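Local coordinates for Lmo2470 protein (Listeria monocytogenes EGD-e, PDB 5HL3) that is an internalin of the leucine-rich repeat family that binds calcium, interacts with host afadin and facilitates crossing of the basement membrane, at residues E240-D245 and L257-V262; Y261-N266 and M295-E300; P285-M290 and V340-N345. All coordinates share one frame; numbering follows the deposited sequence.

Contact 1: residues E240-D245 and L257-V262; sequences ESLNLD and LDTIYV
L242 N donates to T259 O (2.9 Å) at the head of a short parallel ladder between E240-D245 and L257-V262. Y261 N donates to L242 O, and L244 N to Y261 O (3.0 Å). The bridge pairs are L242 with I260 and N243 with Y261, so leucine and isoleucine share one face of the sheet and asparagine and tyrosine the other.

On the tyrosine face, N243 and Y261 lie side by side and point the same way. Both have CG anti to the backbone N (chi1 -167° and -178°), which carries the amide along the ring with the planes 50° apart. N243 OD1 accepts from D245 N (2.9 Å) in an Asx turn, and this fixes the amide. D245 reaches the ring edge, OD2 lying 3.6 Å from Y261 CE1, with the carboxylate nearly perpendicular to the ring. A water donates to D245 OD2 and also bonds Y261 OH. D245 OD1 accepts from the backbone N of Q263 and S264.

Just past strand 241-243, L244 CD1 meets I260 CD1 at 3.9 Å, and L244 CB meets V262 CG2 at 3.6 Å. T259 CB sits against E240 O, while its OG1 is bonded to V256 O.

Strand 260-261 is the edge strand at the C-terminal end of the parallel leucine-rich repeat sheet. Strand 241-243 lies between it and strand 218-220, where S241 and N243 bond L219.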
# COMPACT_ATOMS: atom_id res chain seq x y z
N GLU A 240 -17.16 -1.61 3.00
CA GLU A 240 -17.84 -1.32 1.72
C GLU A 240 -17.09 -1.88 0.53
O GLU A 240 -17.72 -2.29 -0.46
CB GLU A 240 -18.01 0.20 1.53
CG GLU A 240 -18.88 0.90 2.58
CD GLU A 240 -18.88 2.43 2.50
OE1 GLU A 240 -18.21 3.05 1.63
OE2 GLU A 240 -19.61 3.05 3.32
N SER A 241 -15.76 -1.91 0.58
CA SER A 241 -14.96 -2.39 -0.55
C SER A 241 -13.80 -3.21 -0.05
O SER A 241 -12.98 -2.73 0.74
CB SER A 241 -14.43 -1.24 -1.40
OG SER A 241 -13.66 -1.76 -2.49
N LEU A 242 -13.71 -4.44 -0.53
CA LEU A 242 -12.58 -5.33 -0.25
C LEU A 242 -12.01 -5.73 -1.61
O LEU A 242 -12.63 -6.53 -2.34
CB LEU A 242 -13.03 -6.56 0.53
CG LEU A 242 -12.01 -7.68 0.78
CD1 LEU A 242 -10.83 -7.13 1.55
CD2 LEU A 242 -12.63 -8.82 1.56
N ASN A 243 -10.84 -5.23 -1.94
CA ASN A 243 -10.25 -5.51 -3.25
C ASN A 243 -9.35 -6.72 -3.14
O ASN A 243 -8.35 -6.67 -2.45
CB ASN A 243 -9.49 -4.28 -3.77
CG ASN A 243 -9.13 -4.41 -5.25
OD1 ASN A 243 -8.92 -5.52 -5.76
ND2 ASN A 243 -9.04 -3.31 -5.92
N LEU A 244 -9.74 -7.81 -3.82
CA LEU A 244 -8.97 -9.06 -3.81
C LEU A 244 -8.43 -9.35 -5.21
O LEU A 244 -7.98 -10.48 -5.48
CB LEU A 244 -9.84 -10.23 -3.33
CG LEU A 244 -10.42 -10.05 -1.93
CD1 LEU A 244 -11.31 -11.23 -1.51
CD2 LEU A 244 -9.35 -9.82 -0.87
N ASP A 245 -8.43 -8.38 -6.09
CA ASP A 245 -8.01 -8.63 -7.48
C ASP A 245 -6.58 -9.13 -7.53
O ASP A 245 -5.73 -8.76 -6.73
CB ASP A 245 -8.13 -7.33 -8.30
CG ASP A 245 -8.45 -7.53 -9.75
OD1 ASP A 245 -9.20 -8.45 -10.06
OD2 ASP A 245 -8.05 -6.66 -10.56
N LEU A 257 -18.91 -11.07 0.87
CA LEU A 257 -18.95 -11.22 -0.59
C LEU A 257 -19.53 -10.00 -1.31
O LEU A 257 -19.08 -9.63 -2.40
CB LEU A 257 -19.71 -12.51 -0.95
CG LEU A 257 -19.77 -12.87 -2.45
CD1 LEU A 257 -18.44 -12.89 -3.16
CD2 LEU A 257 -20.55 -14.18 -2.61
N ASP A 258 -20.50 -9.33 -0.68
CA ASP A 258 -21.11 -8.14 -1.28
C ASP A 258 -20.22 -6.91 -1.36
O ASP A 258 -20.60 -5.92 -1.92
CB ASP A 258 -22.45 -7.79 -0.61
CG ASP A 258 -22.34 -7.50 0.90
OD1 ASP A 258 -21.27 -7.78 1.50
OD2 ASP A 258 -23.39 -7.08 1.50
N THR A 259 -19.00 -6.98 -0.79
CA THR A 259 -18.06 -5.86 -0.82
C THR A 259 -16.91 -6.09 -1.77
O THR A 259 -16.12 -5.20 -2.01
CB THR A 259 -17.41 -5.62 0.58
OG1 THR A 259 -16.49 -6.68 0.89
CG2 THR A 259 -18.45 -5.48 1.67
N ILE A 260 -16.83 -7.29 -2.36
CA ILE A 260 -15.60 -7.68 -3.06
C ILE A 260 -15.45 -7.18 -4.49
O ILE A 260 -16.39 -7.19 -5.29
CB ILE A 260 -15.45 -9.23 -3.03
CG1 ILE A 260 -15.27 -9.71 -1.59
CG2 ILE A 260 -14.27 -9.71 -3.87
CD1 ILE A 260 -15.23 -11.22 -1.42
N TYR A 261 -14.24 -6.70 -4.78
CA TYR A 261 -13.82 -6.45 -6.16
C TYR A 261 -12.86 -7.57 -6.56
O TYR A 261 -11.81 -7.74 -5.95
CB TYR A 261 -13.11 -5.07 -6.33
CG TYR A 261 -12.73 -4.82 -7.78
CD1 TYR A 261 -11.60 -5.39 -8.32
CD2 TYR A 261 -13.50 -3.99 -8.60
CE1 TYR A 261 -11.26 -5.21 -9.66
CE2 TYR A 261 -13.16 -3.80 -9.95
CZ TYR A 261 -12.05 -4.41 -10.47
OH TYR A 261 -11.69 -4.25 -11.80
N VAL A 262 -13.25 -8.36 -7.56
CA VAL A 262 -12.36 -9.32 -8.24
C VAL A 262 -12.80 -9.40 -9.68
O VAL A 262 -13.98 -9.70 -9.95
CB VAL A 262 -12.41 -10.79 -7.69
CG1 VAL A 262 -11.65 -11.73 -8.65
CG2 VAL A 262 -11.83 -10.88 -6.31
O HOH W 1 -8.97 -5.74 -12.84

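Contact 2: residues Y261-N266 and M295-E300; sequences YVQSQN and MLVSPE
Q263 and M295 link two backbones that stay well apart: the nearest CA atoms, those of Q263 and L296, are 7.6 Å from each other. That is too wide for a sheet pairing, and side chains bridge the separation. Y261-N266 runs through a loop into the start of strand 265-274. M295-E300 has no regular helix or strand.

The polar link is a side chain to a backbone carbonyl. Q263 NE2 donates to M295 O at 3.0 Å, with an N-H...O angle of 165°. The donor lies in the carbonyl plane, and the acceptor lies close to the amide plane of Q263. The glutamine is bent at chi2 (-63°), which swings its amide across to the other segment. The other end of the amide touches V297: Q263 OE1 lies 3.4 Å from CG1 of that valine, and the two side chains meet at a slant. OE1 also accepts from N343 ND2, so the amide is held at both ends and its rotation is fixed.

The second link is apolar. M295 is a selenomethionine whose chain runs extended through chi2 and then bends at chi3 (69°). This brings CE against the backbone and base of V262, 3.6 Å from V262 O and 4.0 Å from V262 CB. The methyl group therefore packs on backbone atoms of V262 as well as on its CB.

N343 ties the same loop down again, its OD1 accepting from V297 N, and S298 OG bonds H344 O. The 295-300 loop joins helix 285-292 to strand 301-306. V262 and M295 both touch M290 of that helix, L296 packs on Y342, and Q265 pairs with V351 and S353 of strand 350-360.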
# COMPACT_ATOMS: atom_id res chain seq x y z
N TYR A 261 -14.24 -6.70 -4.78
CA TYR A 261 -13.82 -6.45 -6.16
C TYR A 261 -12.86 -7.57 -6.56
O TYR A 261 -11.81 -7.74 -5.95
CB TYR A 261 -13.11 -5.07 -6.33
CG TYR A 261 -12.73 -4.82 -7.78
CD1 TYR A 261 -11.60 -5.39 -8.32
CD2 TYR A 261 -13.50 -3.99 -8.60
CE1 TYR A 261 -11.26 -5.21 -9.66
CE2 TYR A 261 -13.16 -3.80 -9.95
CZ TYR A 261 -12.05 -4.41 -10.47
OH TYR A 261 -11.69 -4.25 -11.80
N VAL A 262 -13.25 -8.36 -7.56
CA VAL A 262 -12.36 -9.32 -8.24
C VAL A 262 -12.80 -9.40 -9.68
O VAL A 262 -13.98 -9.70 -9.95
CB VAL A 262 -12.41 -10.79 -7.69
CG1 VAL A 262 -11.65 -11.73 -8.65
CG2 VAL A 262 -11.83 -10.88 -6.31
N GLN A 263 -11.88 -9.13 -10.59
CA GLN A 263 -12.10 -9.40 -12.02
C GLN A 263 -11.07 -10.38 -12.59
O GLN A 263 -11.41 -11.11 -13.54
CB GLN A 263 -12.12 -8.07 -12.82
CG GLN A 263 -13.37 -7.23 -12.56
CD GLN A 263 -14.63 -7.96 -13.02
OE1 GLN A 263 -14.72 -8.43 -14.16
NE2 GLN A 263 -15.59 -8.05 -12.14
N SER A 264 -9.86 -10.39 -12.02
CA SER A 264 -8.82 -11.35 -12.39
C SER A 264 -8.35 -12.11 -11.16
O SER A 264 -8.30 -11.56 -10.04
CB SER A 264 -7.63 -10.65 -13.03
OG SER A 264 -7.98 -10.15 -14.30
N GLN A 265 -8.03 -13.37 -11.38
CA GLN A 265 -7.56 -14.26 -10.29
C GLN A 265 -6.92 -15.46 -10.93
O GLN A 265 -7.28 -15.83 -12.03
CB GLN A 265 -8.77 -14.67 -9.41
CG GLN A 265 -8.46 -15.12 -7.98
CD GLN A 265 -8.14 -14.03 -6.96
OE1 GLN A 265 -7.82 -14.35 -5.81
NE2 GLN A 265 -8.26 -12.77 -7.34
N ASN A 266 -5.98 -16.06 -10.24
CA ASN A 266 -5.33 -17.26 -10.70
C ASN A 266 -5.34 -18.28 -9.56
O ASN A 266 -5.74 -17.98 -8.43
CB ASN A 266 -3.93 -16.95 -11.21
CG ASN A 266 -3.95 -16.05 -12.41
OD1 ASN A 266 -4.08 -14.83 -12.30
ND2 ASN A 266 -3.87 -16.64 -13.58
N MSE A 295 -20.89 -10.81 -10.84
CA MSE A 295 -19.58 -10.20 -10.98
C MSE A 295 -18.95 -10.46 -12.33
O MSE A 295 -17.91 -9.87 -12.64
CB MSE A 295 -18.64 -10.74 -9.89
CG MSE A 295 -19.12 -10.36 -8.48
SE MSE A 295 -18.03 -11.16 -7.04
CE MSE A 295 -16.36 -10.19 -7.30
N LEU A 296 -19.55 -11.31 -13.16
CA LEU A 296 -18.93 -11.64 -14.43
C LEU A 296 -19.24 -10.62 -15.51
O LEU A 296 -20.37 -10.14 -15.61
CB LEU A 296 -19.39 -13.01 -14.92
CG LEU A 296 -19.12 -14.21 -14.00
CD1 LEU A 296 -19.78 -15.47 -14.59
CD2 LEU A 296 -17.64 -14.40 -13.71
N VAL A 297 -18.23 -10.34 -16.33
CA VAL A 297 -18.40 -9.48 -17.53
C VAL A 297 -18.64 -10.26 -18.83
O VAL A 297 -18.95 -9.68 -19.87
CB VAL A 297 -17.18 -8.52 -17.71
CG1 VAL A 297 -17.00 -7.59 -16.52
CG2 VAL A 297 -15.90 -9.28 -18.04
N SER A 298 -18.42 -11.58 -18.77
CA SER A 298 -18.68 -12.48 -19.90
C SER A 298 -19.04 -13.85 -19.31
O SER A 298 -18.55 -14.20 -18.26
CB SER A 298 -17.43 -12.59 -20.78
OG SER A 298 -16.35 -13.11 -20.06
N PRO A 299 -19.89 -14.63 -20.02
CA PRO A 299 -20.40 -15.87 -19.41
C PRO A 299 -19.61 -17.15 -19.69
O PRO A 299 -19.78 -18.13 -18.96
CB PRO A 299 -21.80 -16.00 -20.04
CG PRO A 299 -21.63 -15.38 -21.39
CD PRO A 299 -20.74 -14.19 -21.14
N GLU A 300 -18.78 -17.15 -20.71
CA GLU A 300 -18.14 -18.39 -21.15
C GLU A 300 -17.14 -18.95 -20.15
O GLU A 300 -16.40 -18.20 -19.50
CB GLU A 300 -17.44 -18.19 -22.49
CG GLU A 300 -18.34 -17.88 -23.67
CD GLU A 300 -18.82 -16.44 -23.79
OE1 GLU A 300 -18.32 -15.54 -23.08
OE2 GLU A 300 -19.74 -16.23 -24.65

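Contact 3: residues P285-M290 and V340-N345; sequences PIYFQM and VSYNHN
The helix-to-sheet core of the C-terminal domain is built here, where helix 285-292 lies against strand 334-345. The axes of 285-290 and 340-342 approach to 10.6 Å and run 17° from parallel.

Y342 reaches from the strand toward the helix. Its CG lies between the backbone N and the carbonyl carbon (chi1 69°), and the ring projects at the helix. Y287 meets it in a T-shaped stack, the Y287 edge toward the Y342 face. The centroids are 5.1 Å apart and the planes 82° apart. Y287 CD1 is 3.7 Å from Y342 CD2, and Y287 CB makes a CH-pi contact over the same ring.

M290, a selenomethionine, comes to the ring edge in a Met-aromatic contact, with SE 3.4 Å from Y342 OH. I286 CG2 lies 3.5 Å from Y342 OH; this hydroxyl is buried and has no hydrogen-bond partner in the model. M290 CE ends beside N343 ND2 at 3.9 Å.

Y287 also lies near E319, a calcium ligand, and packs on V301 and V317. This is helix-on-sheet packing through a T-shaped aromatic pair, in the core of the C-terminal domain, a region of the DUF3244 family.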
# COMPACT_ATOMS: atom_id res chain seq x y z
N PRO A 285 -15.16 -23.04 -6.24
CA PRO A 285 -16.17 -22.26 -5.55
C PRO A 285 -16.24 -20.80 -6.01
O PRO A 285 -17.34 -20.25 -6.13
CB PRO A 285 -15.80 -22.42 -4.08
CG PRO A 285 -15.16 -23.78 -4.02
CD PRO A 285 -14.33 -23.82 -5.29
N ILE A 286 -15.10 -20.20 -6.27
CA ILE A 286 -15.06 -18.80 -6.71
C ILE A 286 -15.85 -18.55 -7.97
O ILE A 286 -16.51 -17.50 -8.10
CB ILE A 286 -13.60 -18.29 -6.83
CG1 ILE A 286 -13.58 -16.78 -7.16
CG2 ILE A 286 -12.79 -19.10 -7.85
CD1 ILE A 286 -12.20 -16.14 -7.07
N TYR A 287 -15.85 -19.49 -8.92
CA TYR A 287 -16.63 -19.30 -10.14
C TYR A 287 -18.10 -19.14 -9.78
O TYR A 287 -18.79 -18.22 -10.28
CB TYR A 287 -16.44 -20.46 -11.17
CG TYR A 287 -17.52 -20.42 -12.23
CD1 TYR A 287 -17.47 -19.45 -13.25
CD2 TYR A 287 -18.66 -21.20 -12.13
CE1 TYR A 287 -18.50 -19.33 -14.16
CE2 TYR A 287 -19.71 -21.06 -13.03
CZ TYR A 287 -19.61 -20.13 -14.05
OH TYR A 287 -20.67 -20.02 -14.96
N PHE A 288 -18.61 -20.07 -8.97
CA PHE A 288 -20.03 -20.04 -8.61
C PHE A 288 -20.43 -18.81 -7.80
O PHE A 288 -21.50 -18.27 -8.01
CB PHE A 288 -20.44 -21.37 -7.96
CG PHE A 288 -20.29 -22.52 -8.91
CD1 PHE A 288 -21.23 -22.74 -9.90
CD2 PHE A 288 -19.15 -23.31 -8.88
CE1 PHE A 288 -21.07 -23.78 -10.81
CE2 PHE A 288 -18.96 -24.30 -9.82
CZ PHE A 288 -19.93 -24.54 -10.77
N GLN A 289 -19.54 -18.35 -6.94
CA GLN A 289 -19.77 -17.12 -6.19
C GLN A 289 -19.83 -15.91 -7.11
O GLN A 289 -20.74 -15.05 -6.98
CB GLN A 289 -18.68 -16.92 -5.15
CG GLN A 289 -18.74 -17.90 -3.99
CD GLN A 289 -17.53 -17.75 -3.09
OE1 GLN A 289 -16.38 -17.91 -3.54
NE2 GLN A 289 -17.77 -17.45 -1.83
N MSE A 290 -18.87 -15.81 -8.03
CA MSE A 290 -18.83 -14.69 -8.97
C MSE A 290 -20.04 -14.71 -9.88
O MSE A 290 -20.63 -13.68 -10.19
CB MSE A 290 -17.50 -14.66 -9.75
CG MSE A 290 -16.37 -14.27 -8.80
SE MSE A 290 -14.60 -14.18 -9.62
CE MSE A 290 -14.89 -12.78 -10.97
N VAL A 340 -8.72 -24.24 -16.61
CA VAL A 340 -10.09 -23.75 -16.82
C VAL A 340 -10.04 -22.25 -16.57
O VAL A 340 -9.51 -21.77 -15.55
CB VAL A 340 -11.11 -24.43 -15.88
CG1 VAL A 340 -12.42 -23.65 -15.78
CG2 VAL A 340 -11.43 -25.80 -16.40
N SER A 341 -10.60 -21.51 -17.52
CA SER A 341 -10.62 -20.05 -17.46
C SER A 341 -12.03 -19.53 -17.65
O SER A 341 -12.83 -20.11 -18.39
CB SER A 341 -9.68 -19.47 -18.51
OG SER A 341 -8.30 -19.71 -18.14
N TYR A 342 -12.33 -18.41 -17.00
CA TYR A 342 -13.62 -17.76 -17.14
C TYR A 342 -13.43 -16.26 -16.91
O TYR A 342 -12.34 -15.77 -16.58
CB TYR A 342 -14.65 -18.38 -16.19
CG TYR A 342 -14.40 -18.11 -14.74
CD1 TYR A 342 -13.58 -18.95 -13.96
CD2 TYR A 342 -14.93 -16.97 -14.13
CE1 TYR A 342 -13.35 -18.67 -12.64
CE2 TYR A 342 -14.71 -16.70 -12.81
CZ TYR A 342 -13.89 -17.53 -12.07
OH TYR A 342 -13.64 -17.25 -10.75
N ASN A 343 -14.53 -15.52 -17.10
CA ASN A 343 -14.50 -14.04 -16.98
C ASN A 343 -13.46 -13.44 -17.91
O ASN A 343 -12.80 -12.46 -17.59
CB ASN A 343 -14.30 -13.54 -15.52
CG ASN A 343 -14.92 -12.19 -15.30
OD1 ASN A 343 -15.95 -11.93 -15.87
ND2 ASN A 343 -14.28 -11.33 -14.52
N HIS A 344 -13.31 -14.03 -19.09
CA HIS A 344 -12.41 -13.47 -20.06
C HIS A 344 -12.85 -12.05 -20.45
O HIS A 344 -14.02 -11.82 -20.80
CB HIS A 344 -12.42 -14.28 -21.36
CG HIS A 344 -11.92 -15.68 -21.22
ND1 HIS A 344 -10.60 -16.00 -21.36
CD2 HIS A 344 -12.59 -16.84 -21.05
CE1 HIS A 344 -10.46 -17.31 -21.27
NE2 HIS A 344 -11.65 -17.84 -21.07
N ASN A 345 -11.92 -11.12 -20.38
CA ASN A 345 -12.17 -9.73 -20.77
C ASN A 345 -11.06 -9.36 -21.74
O ASN A 345 -9.97 -8.94 -21.35
CB ASN A 345 -12.20 -8.80 -19.57
CG ASN A 345 -12.74 -7.43 -19.93
OD1 ASN A 345 -12.60 -6.99 -21.07
ND2 ASN A 345 -13.35 -6.76 -18.98

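From the N terminus, contact 1 comes first and closes a short loop of 11 residues at the end of the leucine-rich repeat sheet. Contact 2 begins on the same stretch, sharing Y261 and V262, and closes a longer loop over strand 280-283 and helix 285-292. Contact 3 opens within that loop and ends beyond it, so contacts 2 and 3 cross. Contacts 2 and 3 have centres about 5 Å apart, and contact 1 is centred about 12 Å from contact 2. V262 touches both M290 of helix 285-292 and L244, just after strand 241-243. Together the contacts fasten the repeat sheet to the helix, loop and mixed sheet of the C-terminal domain.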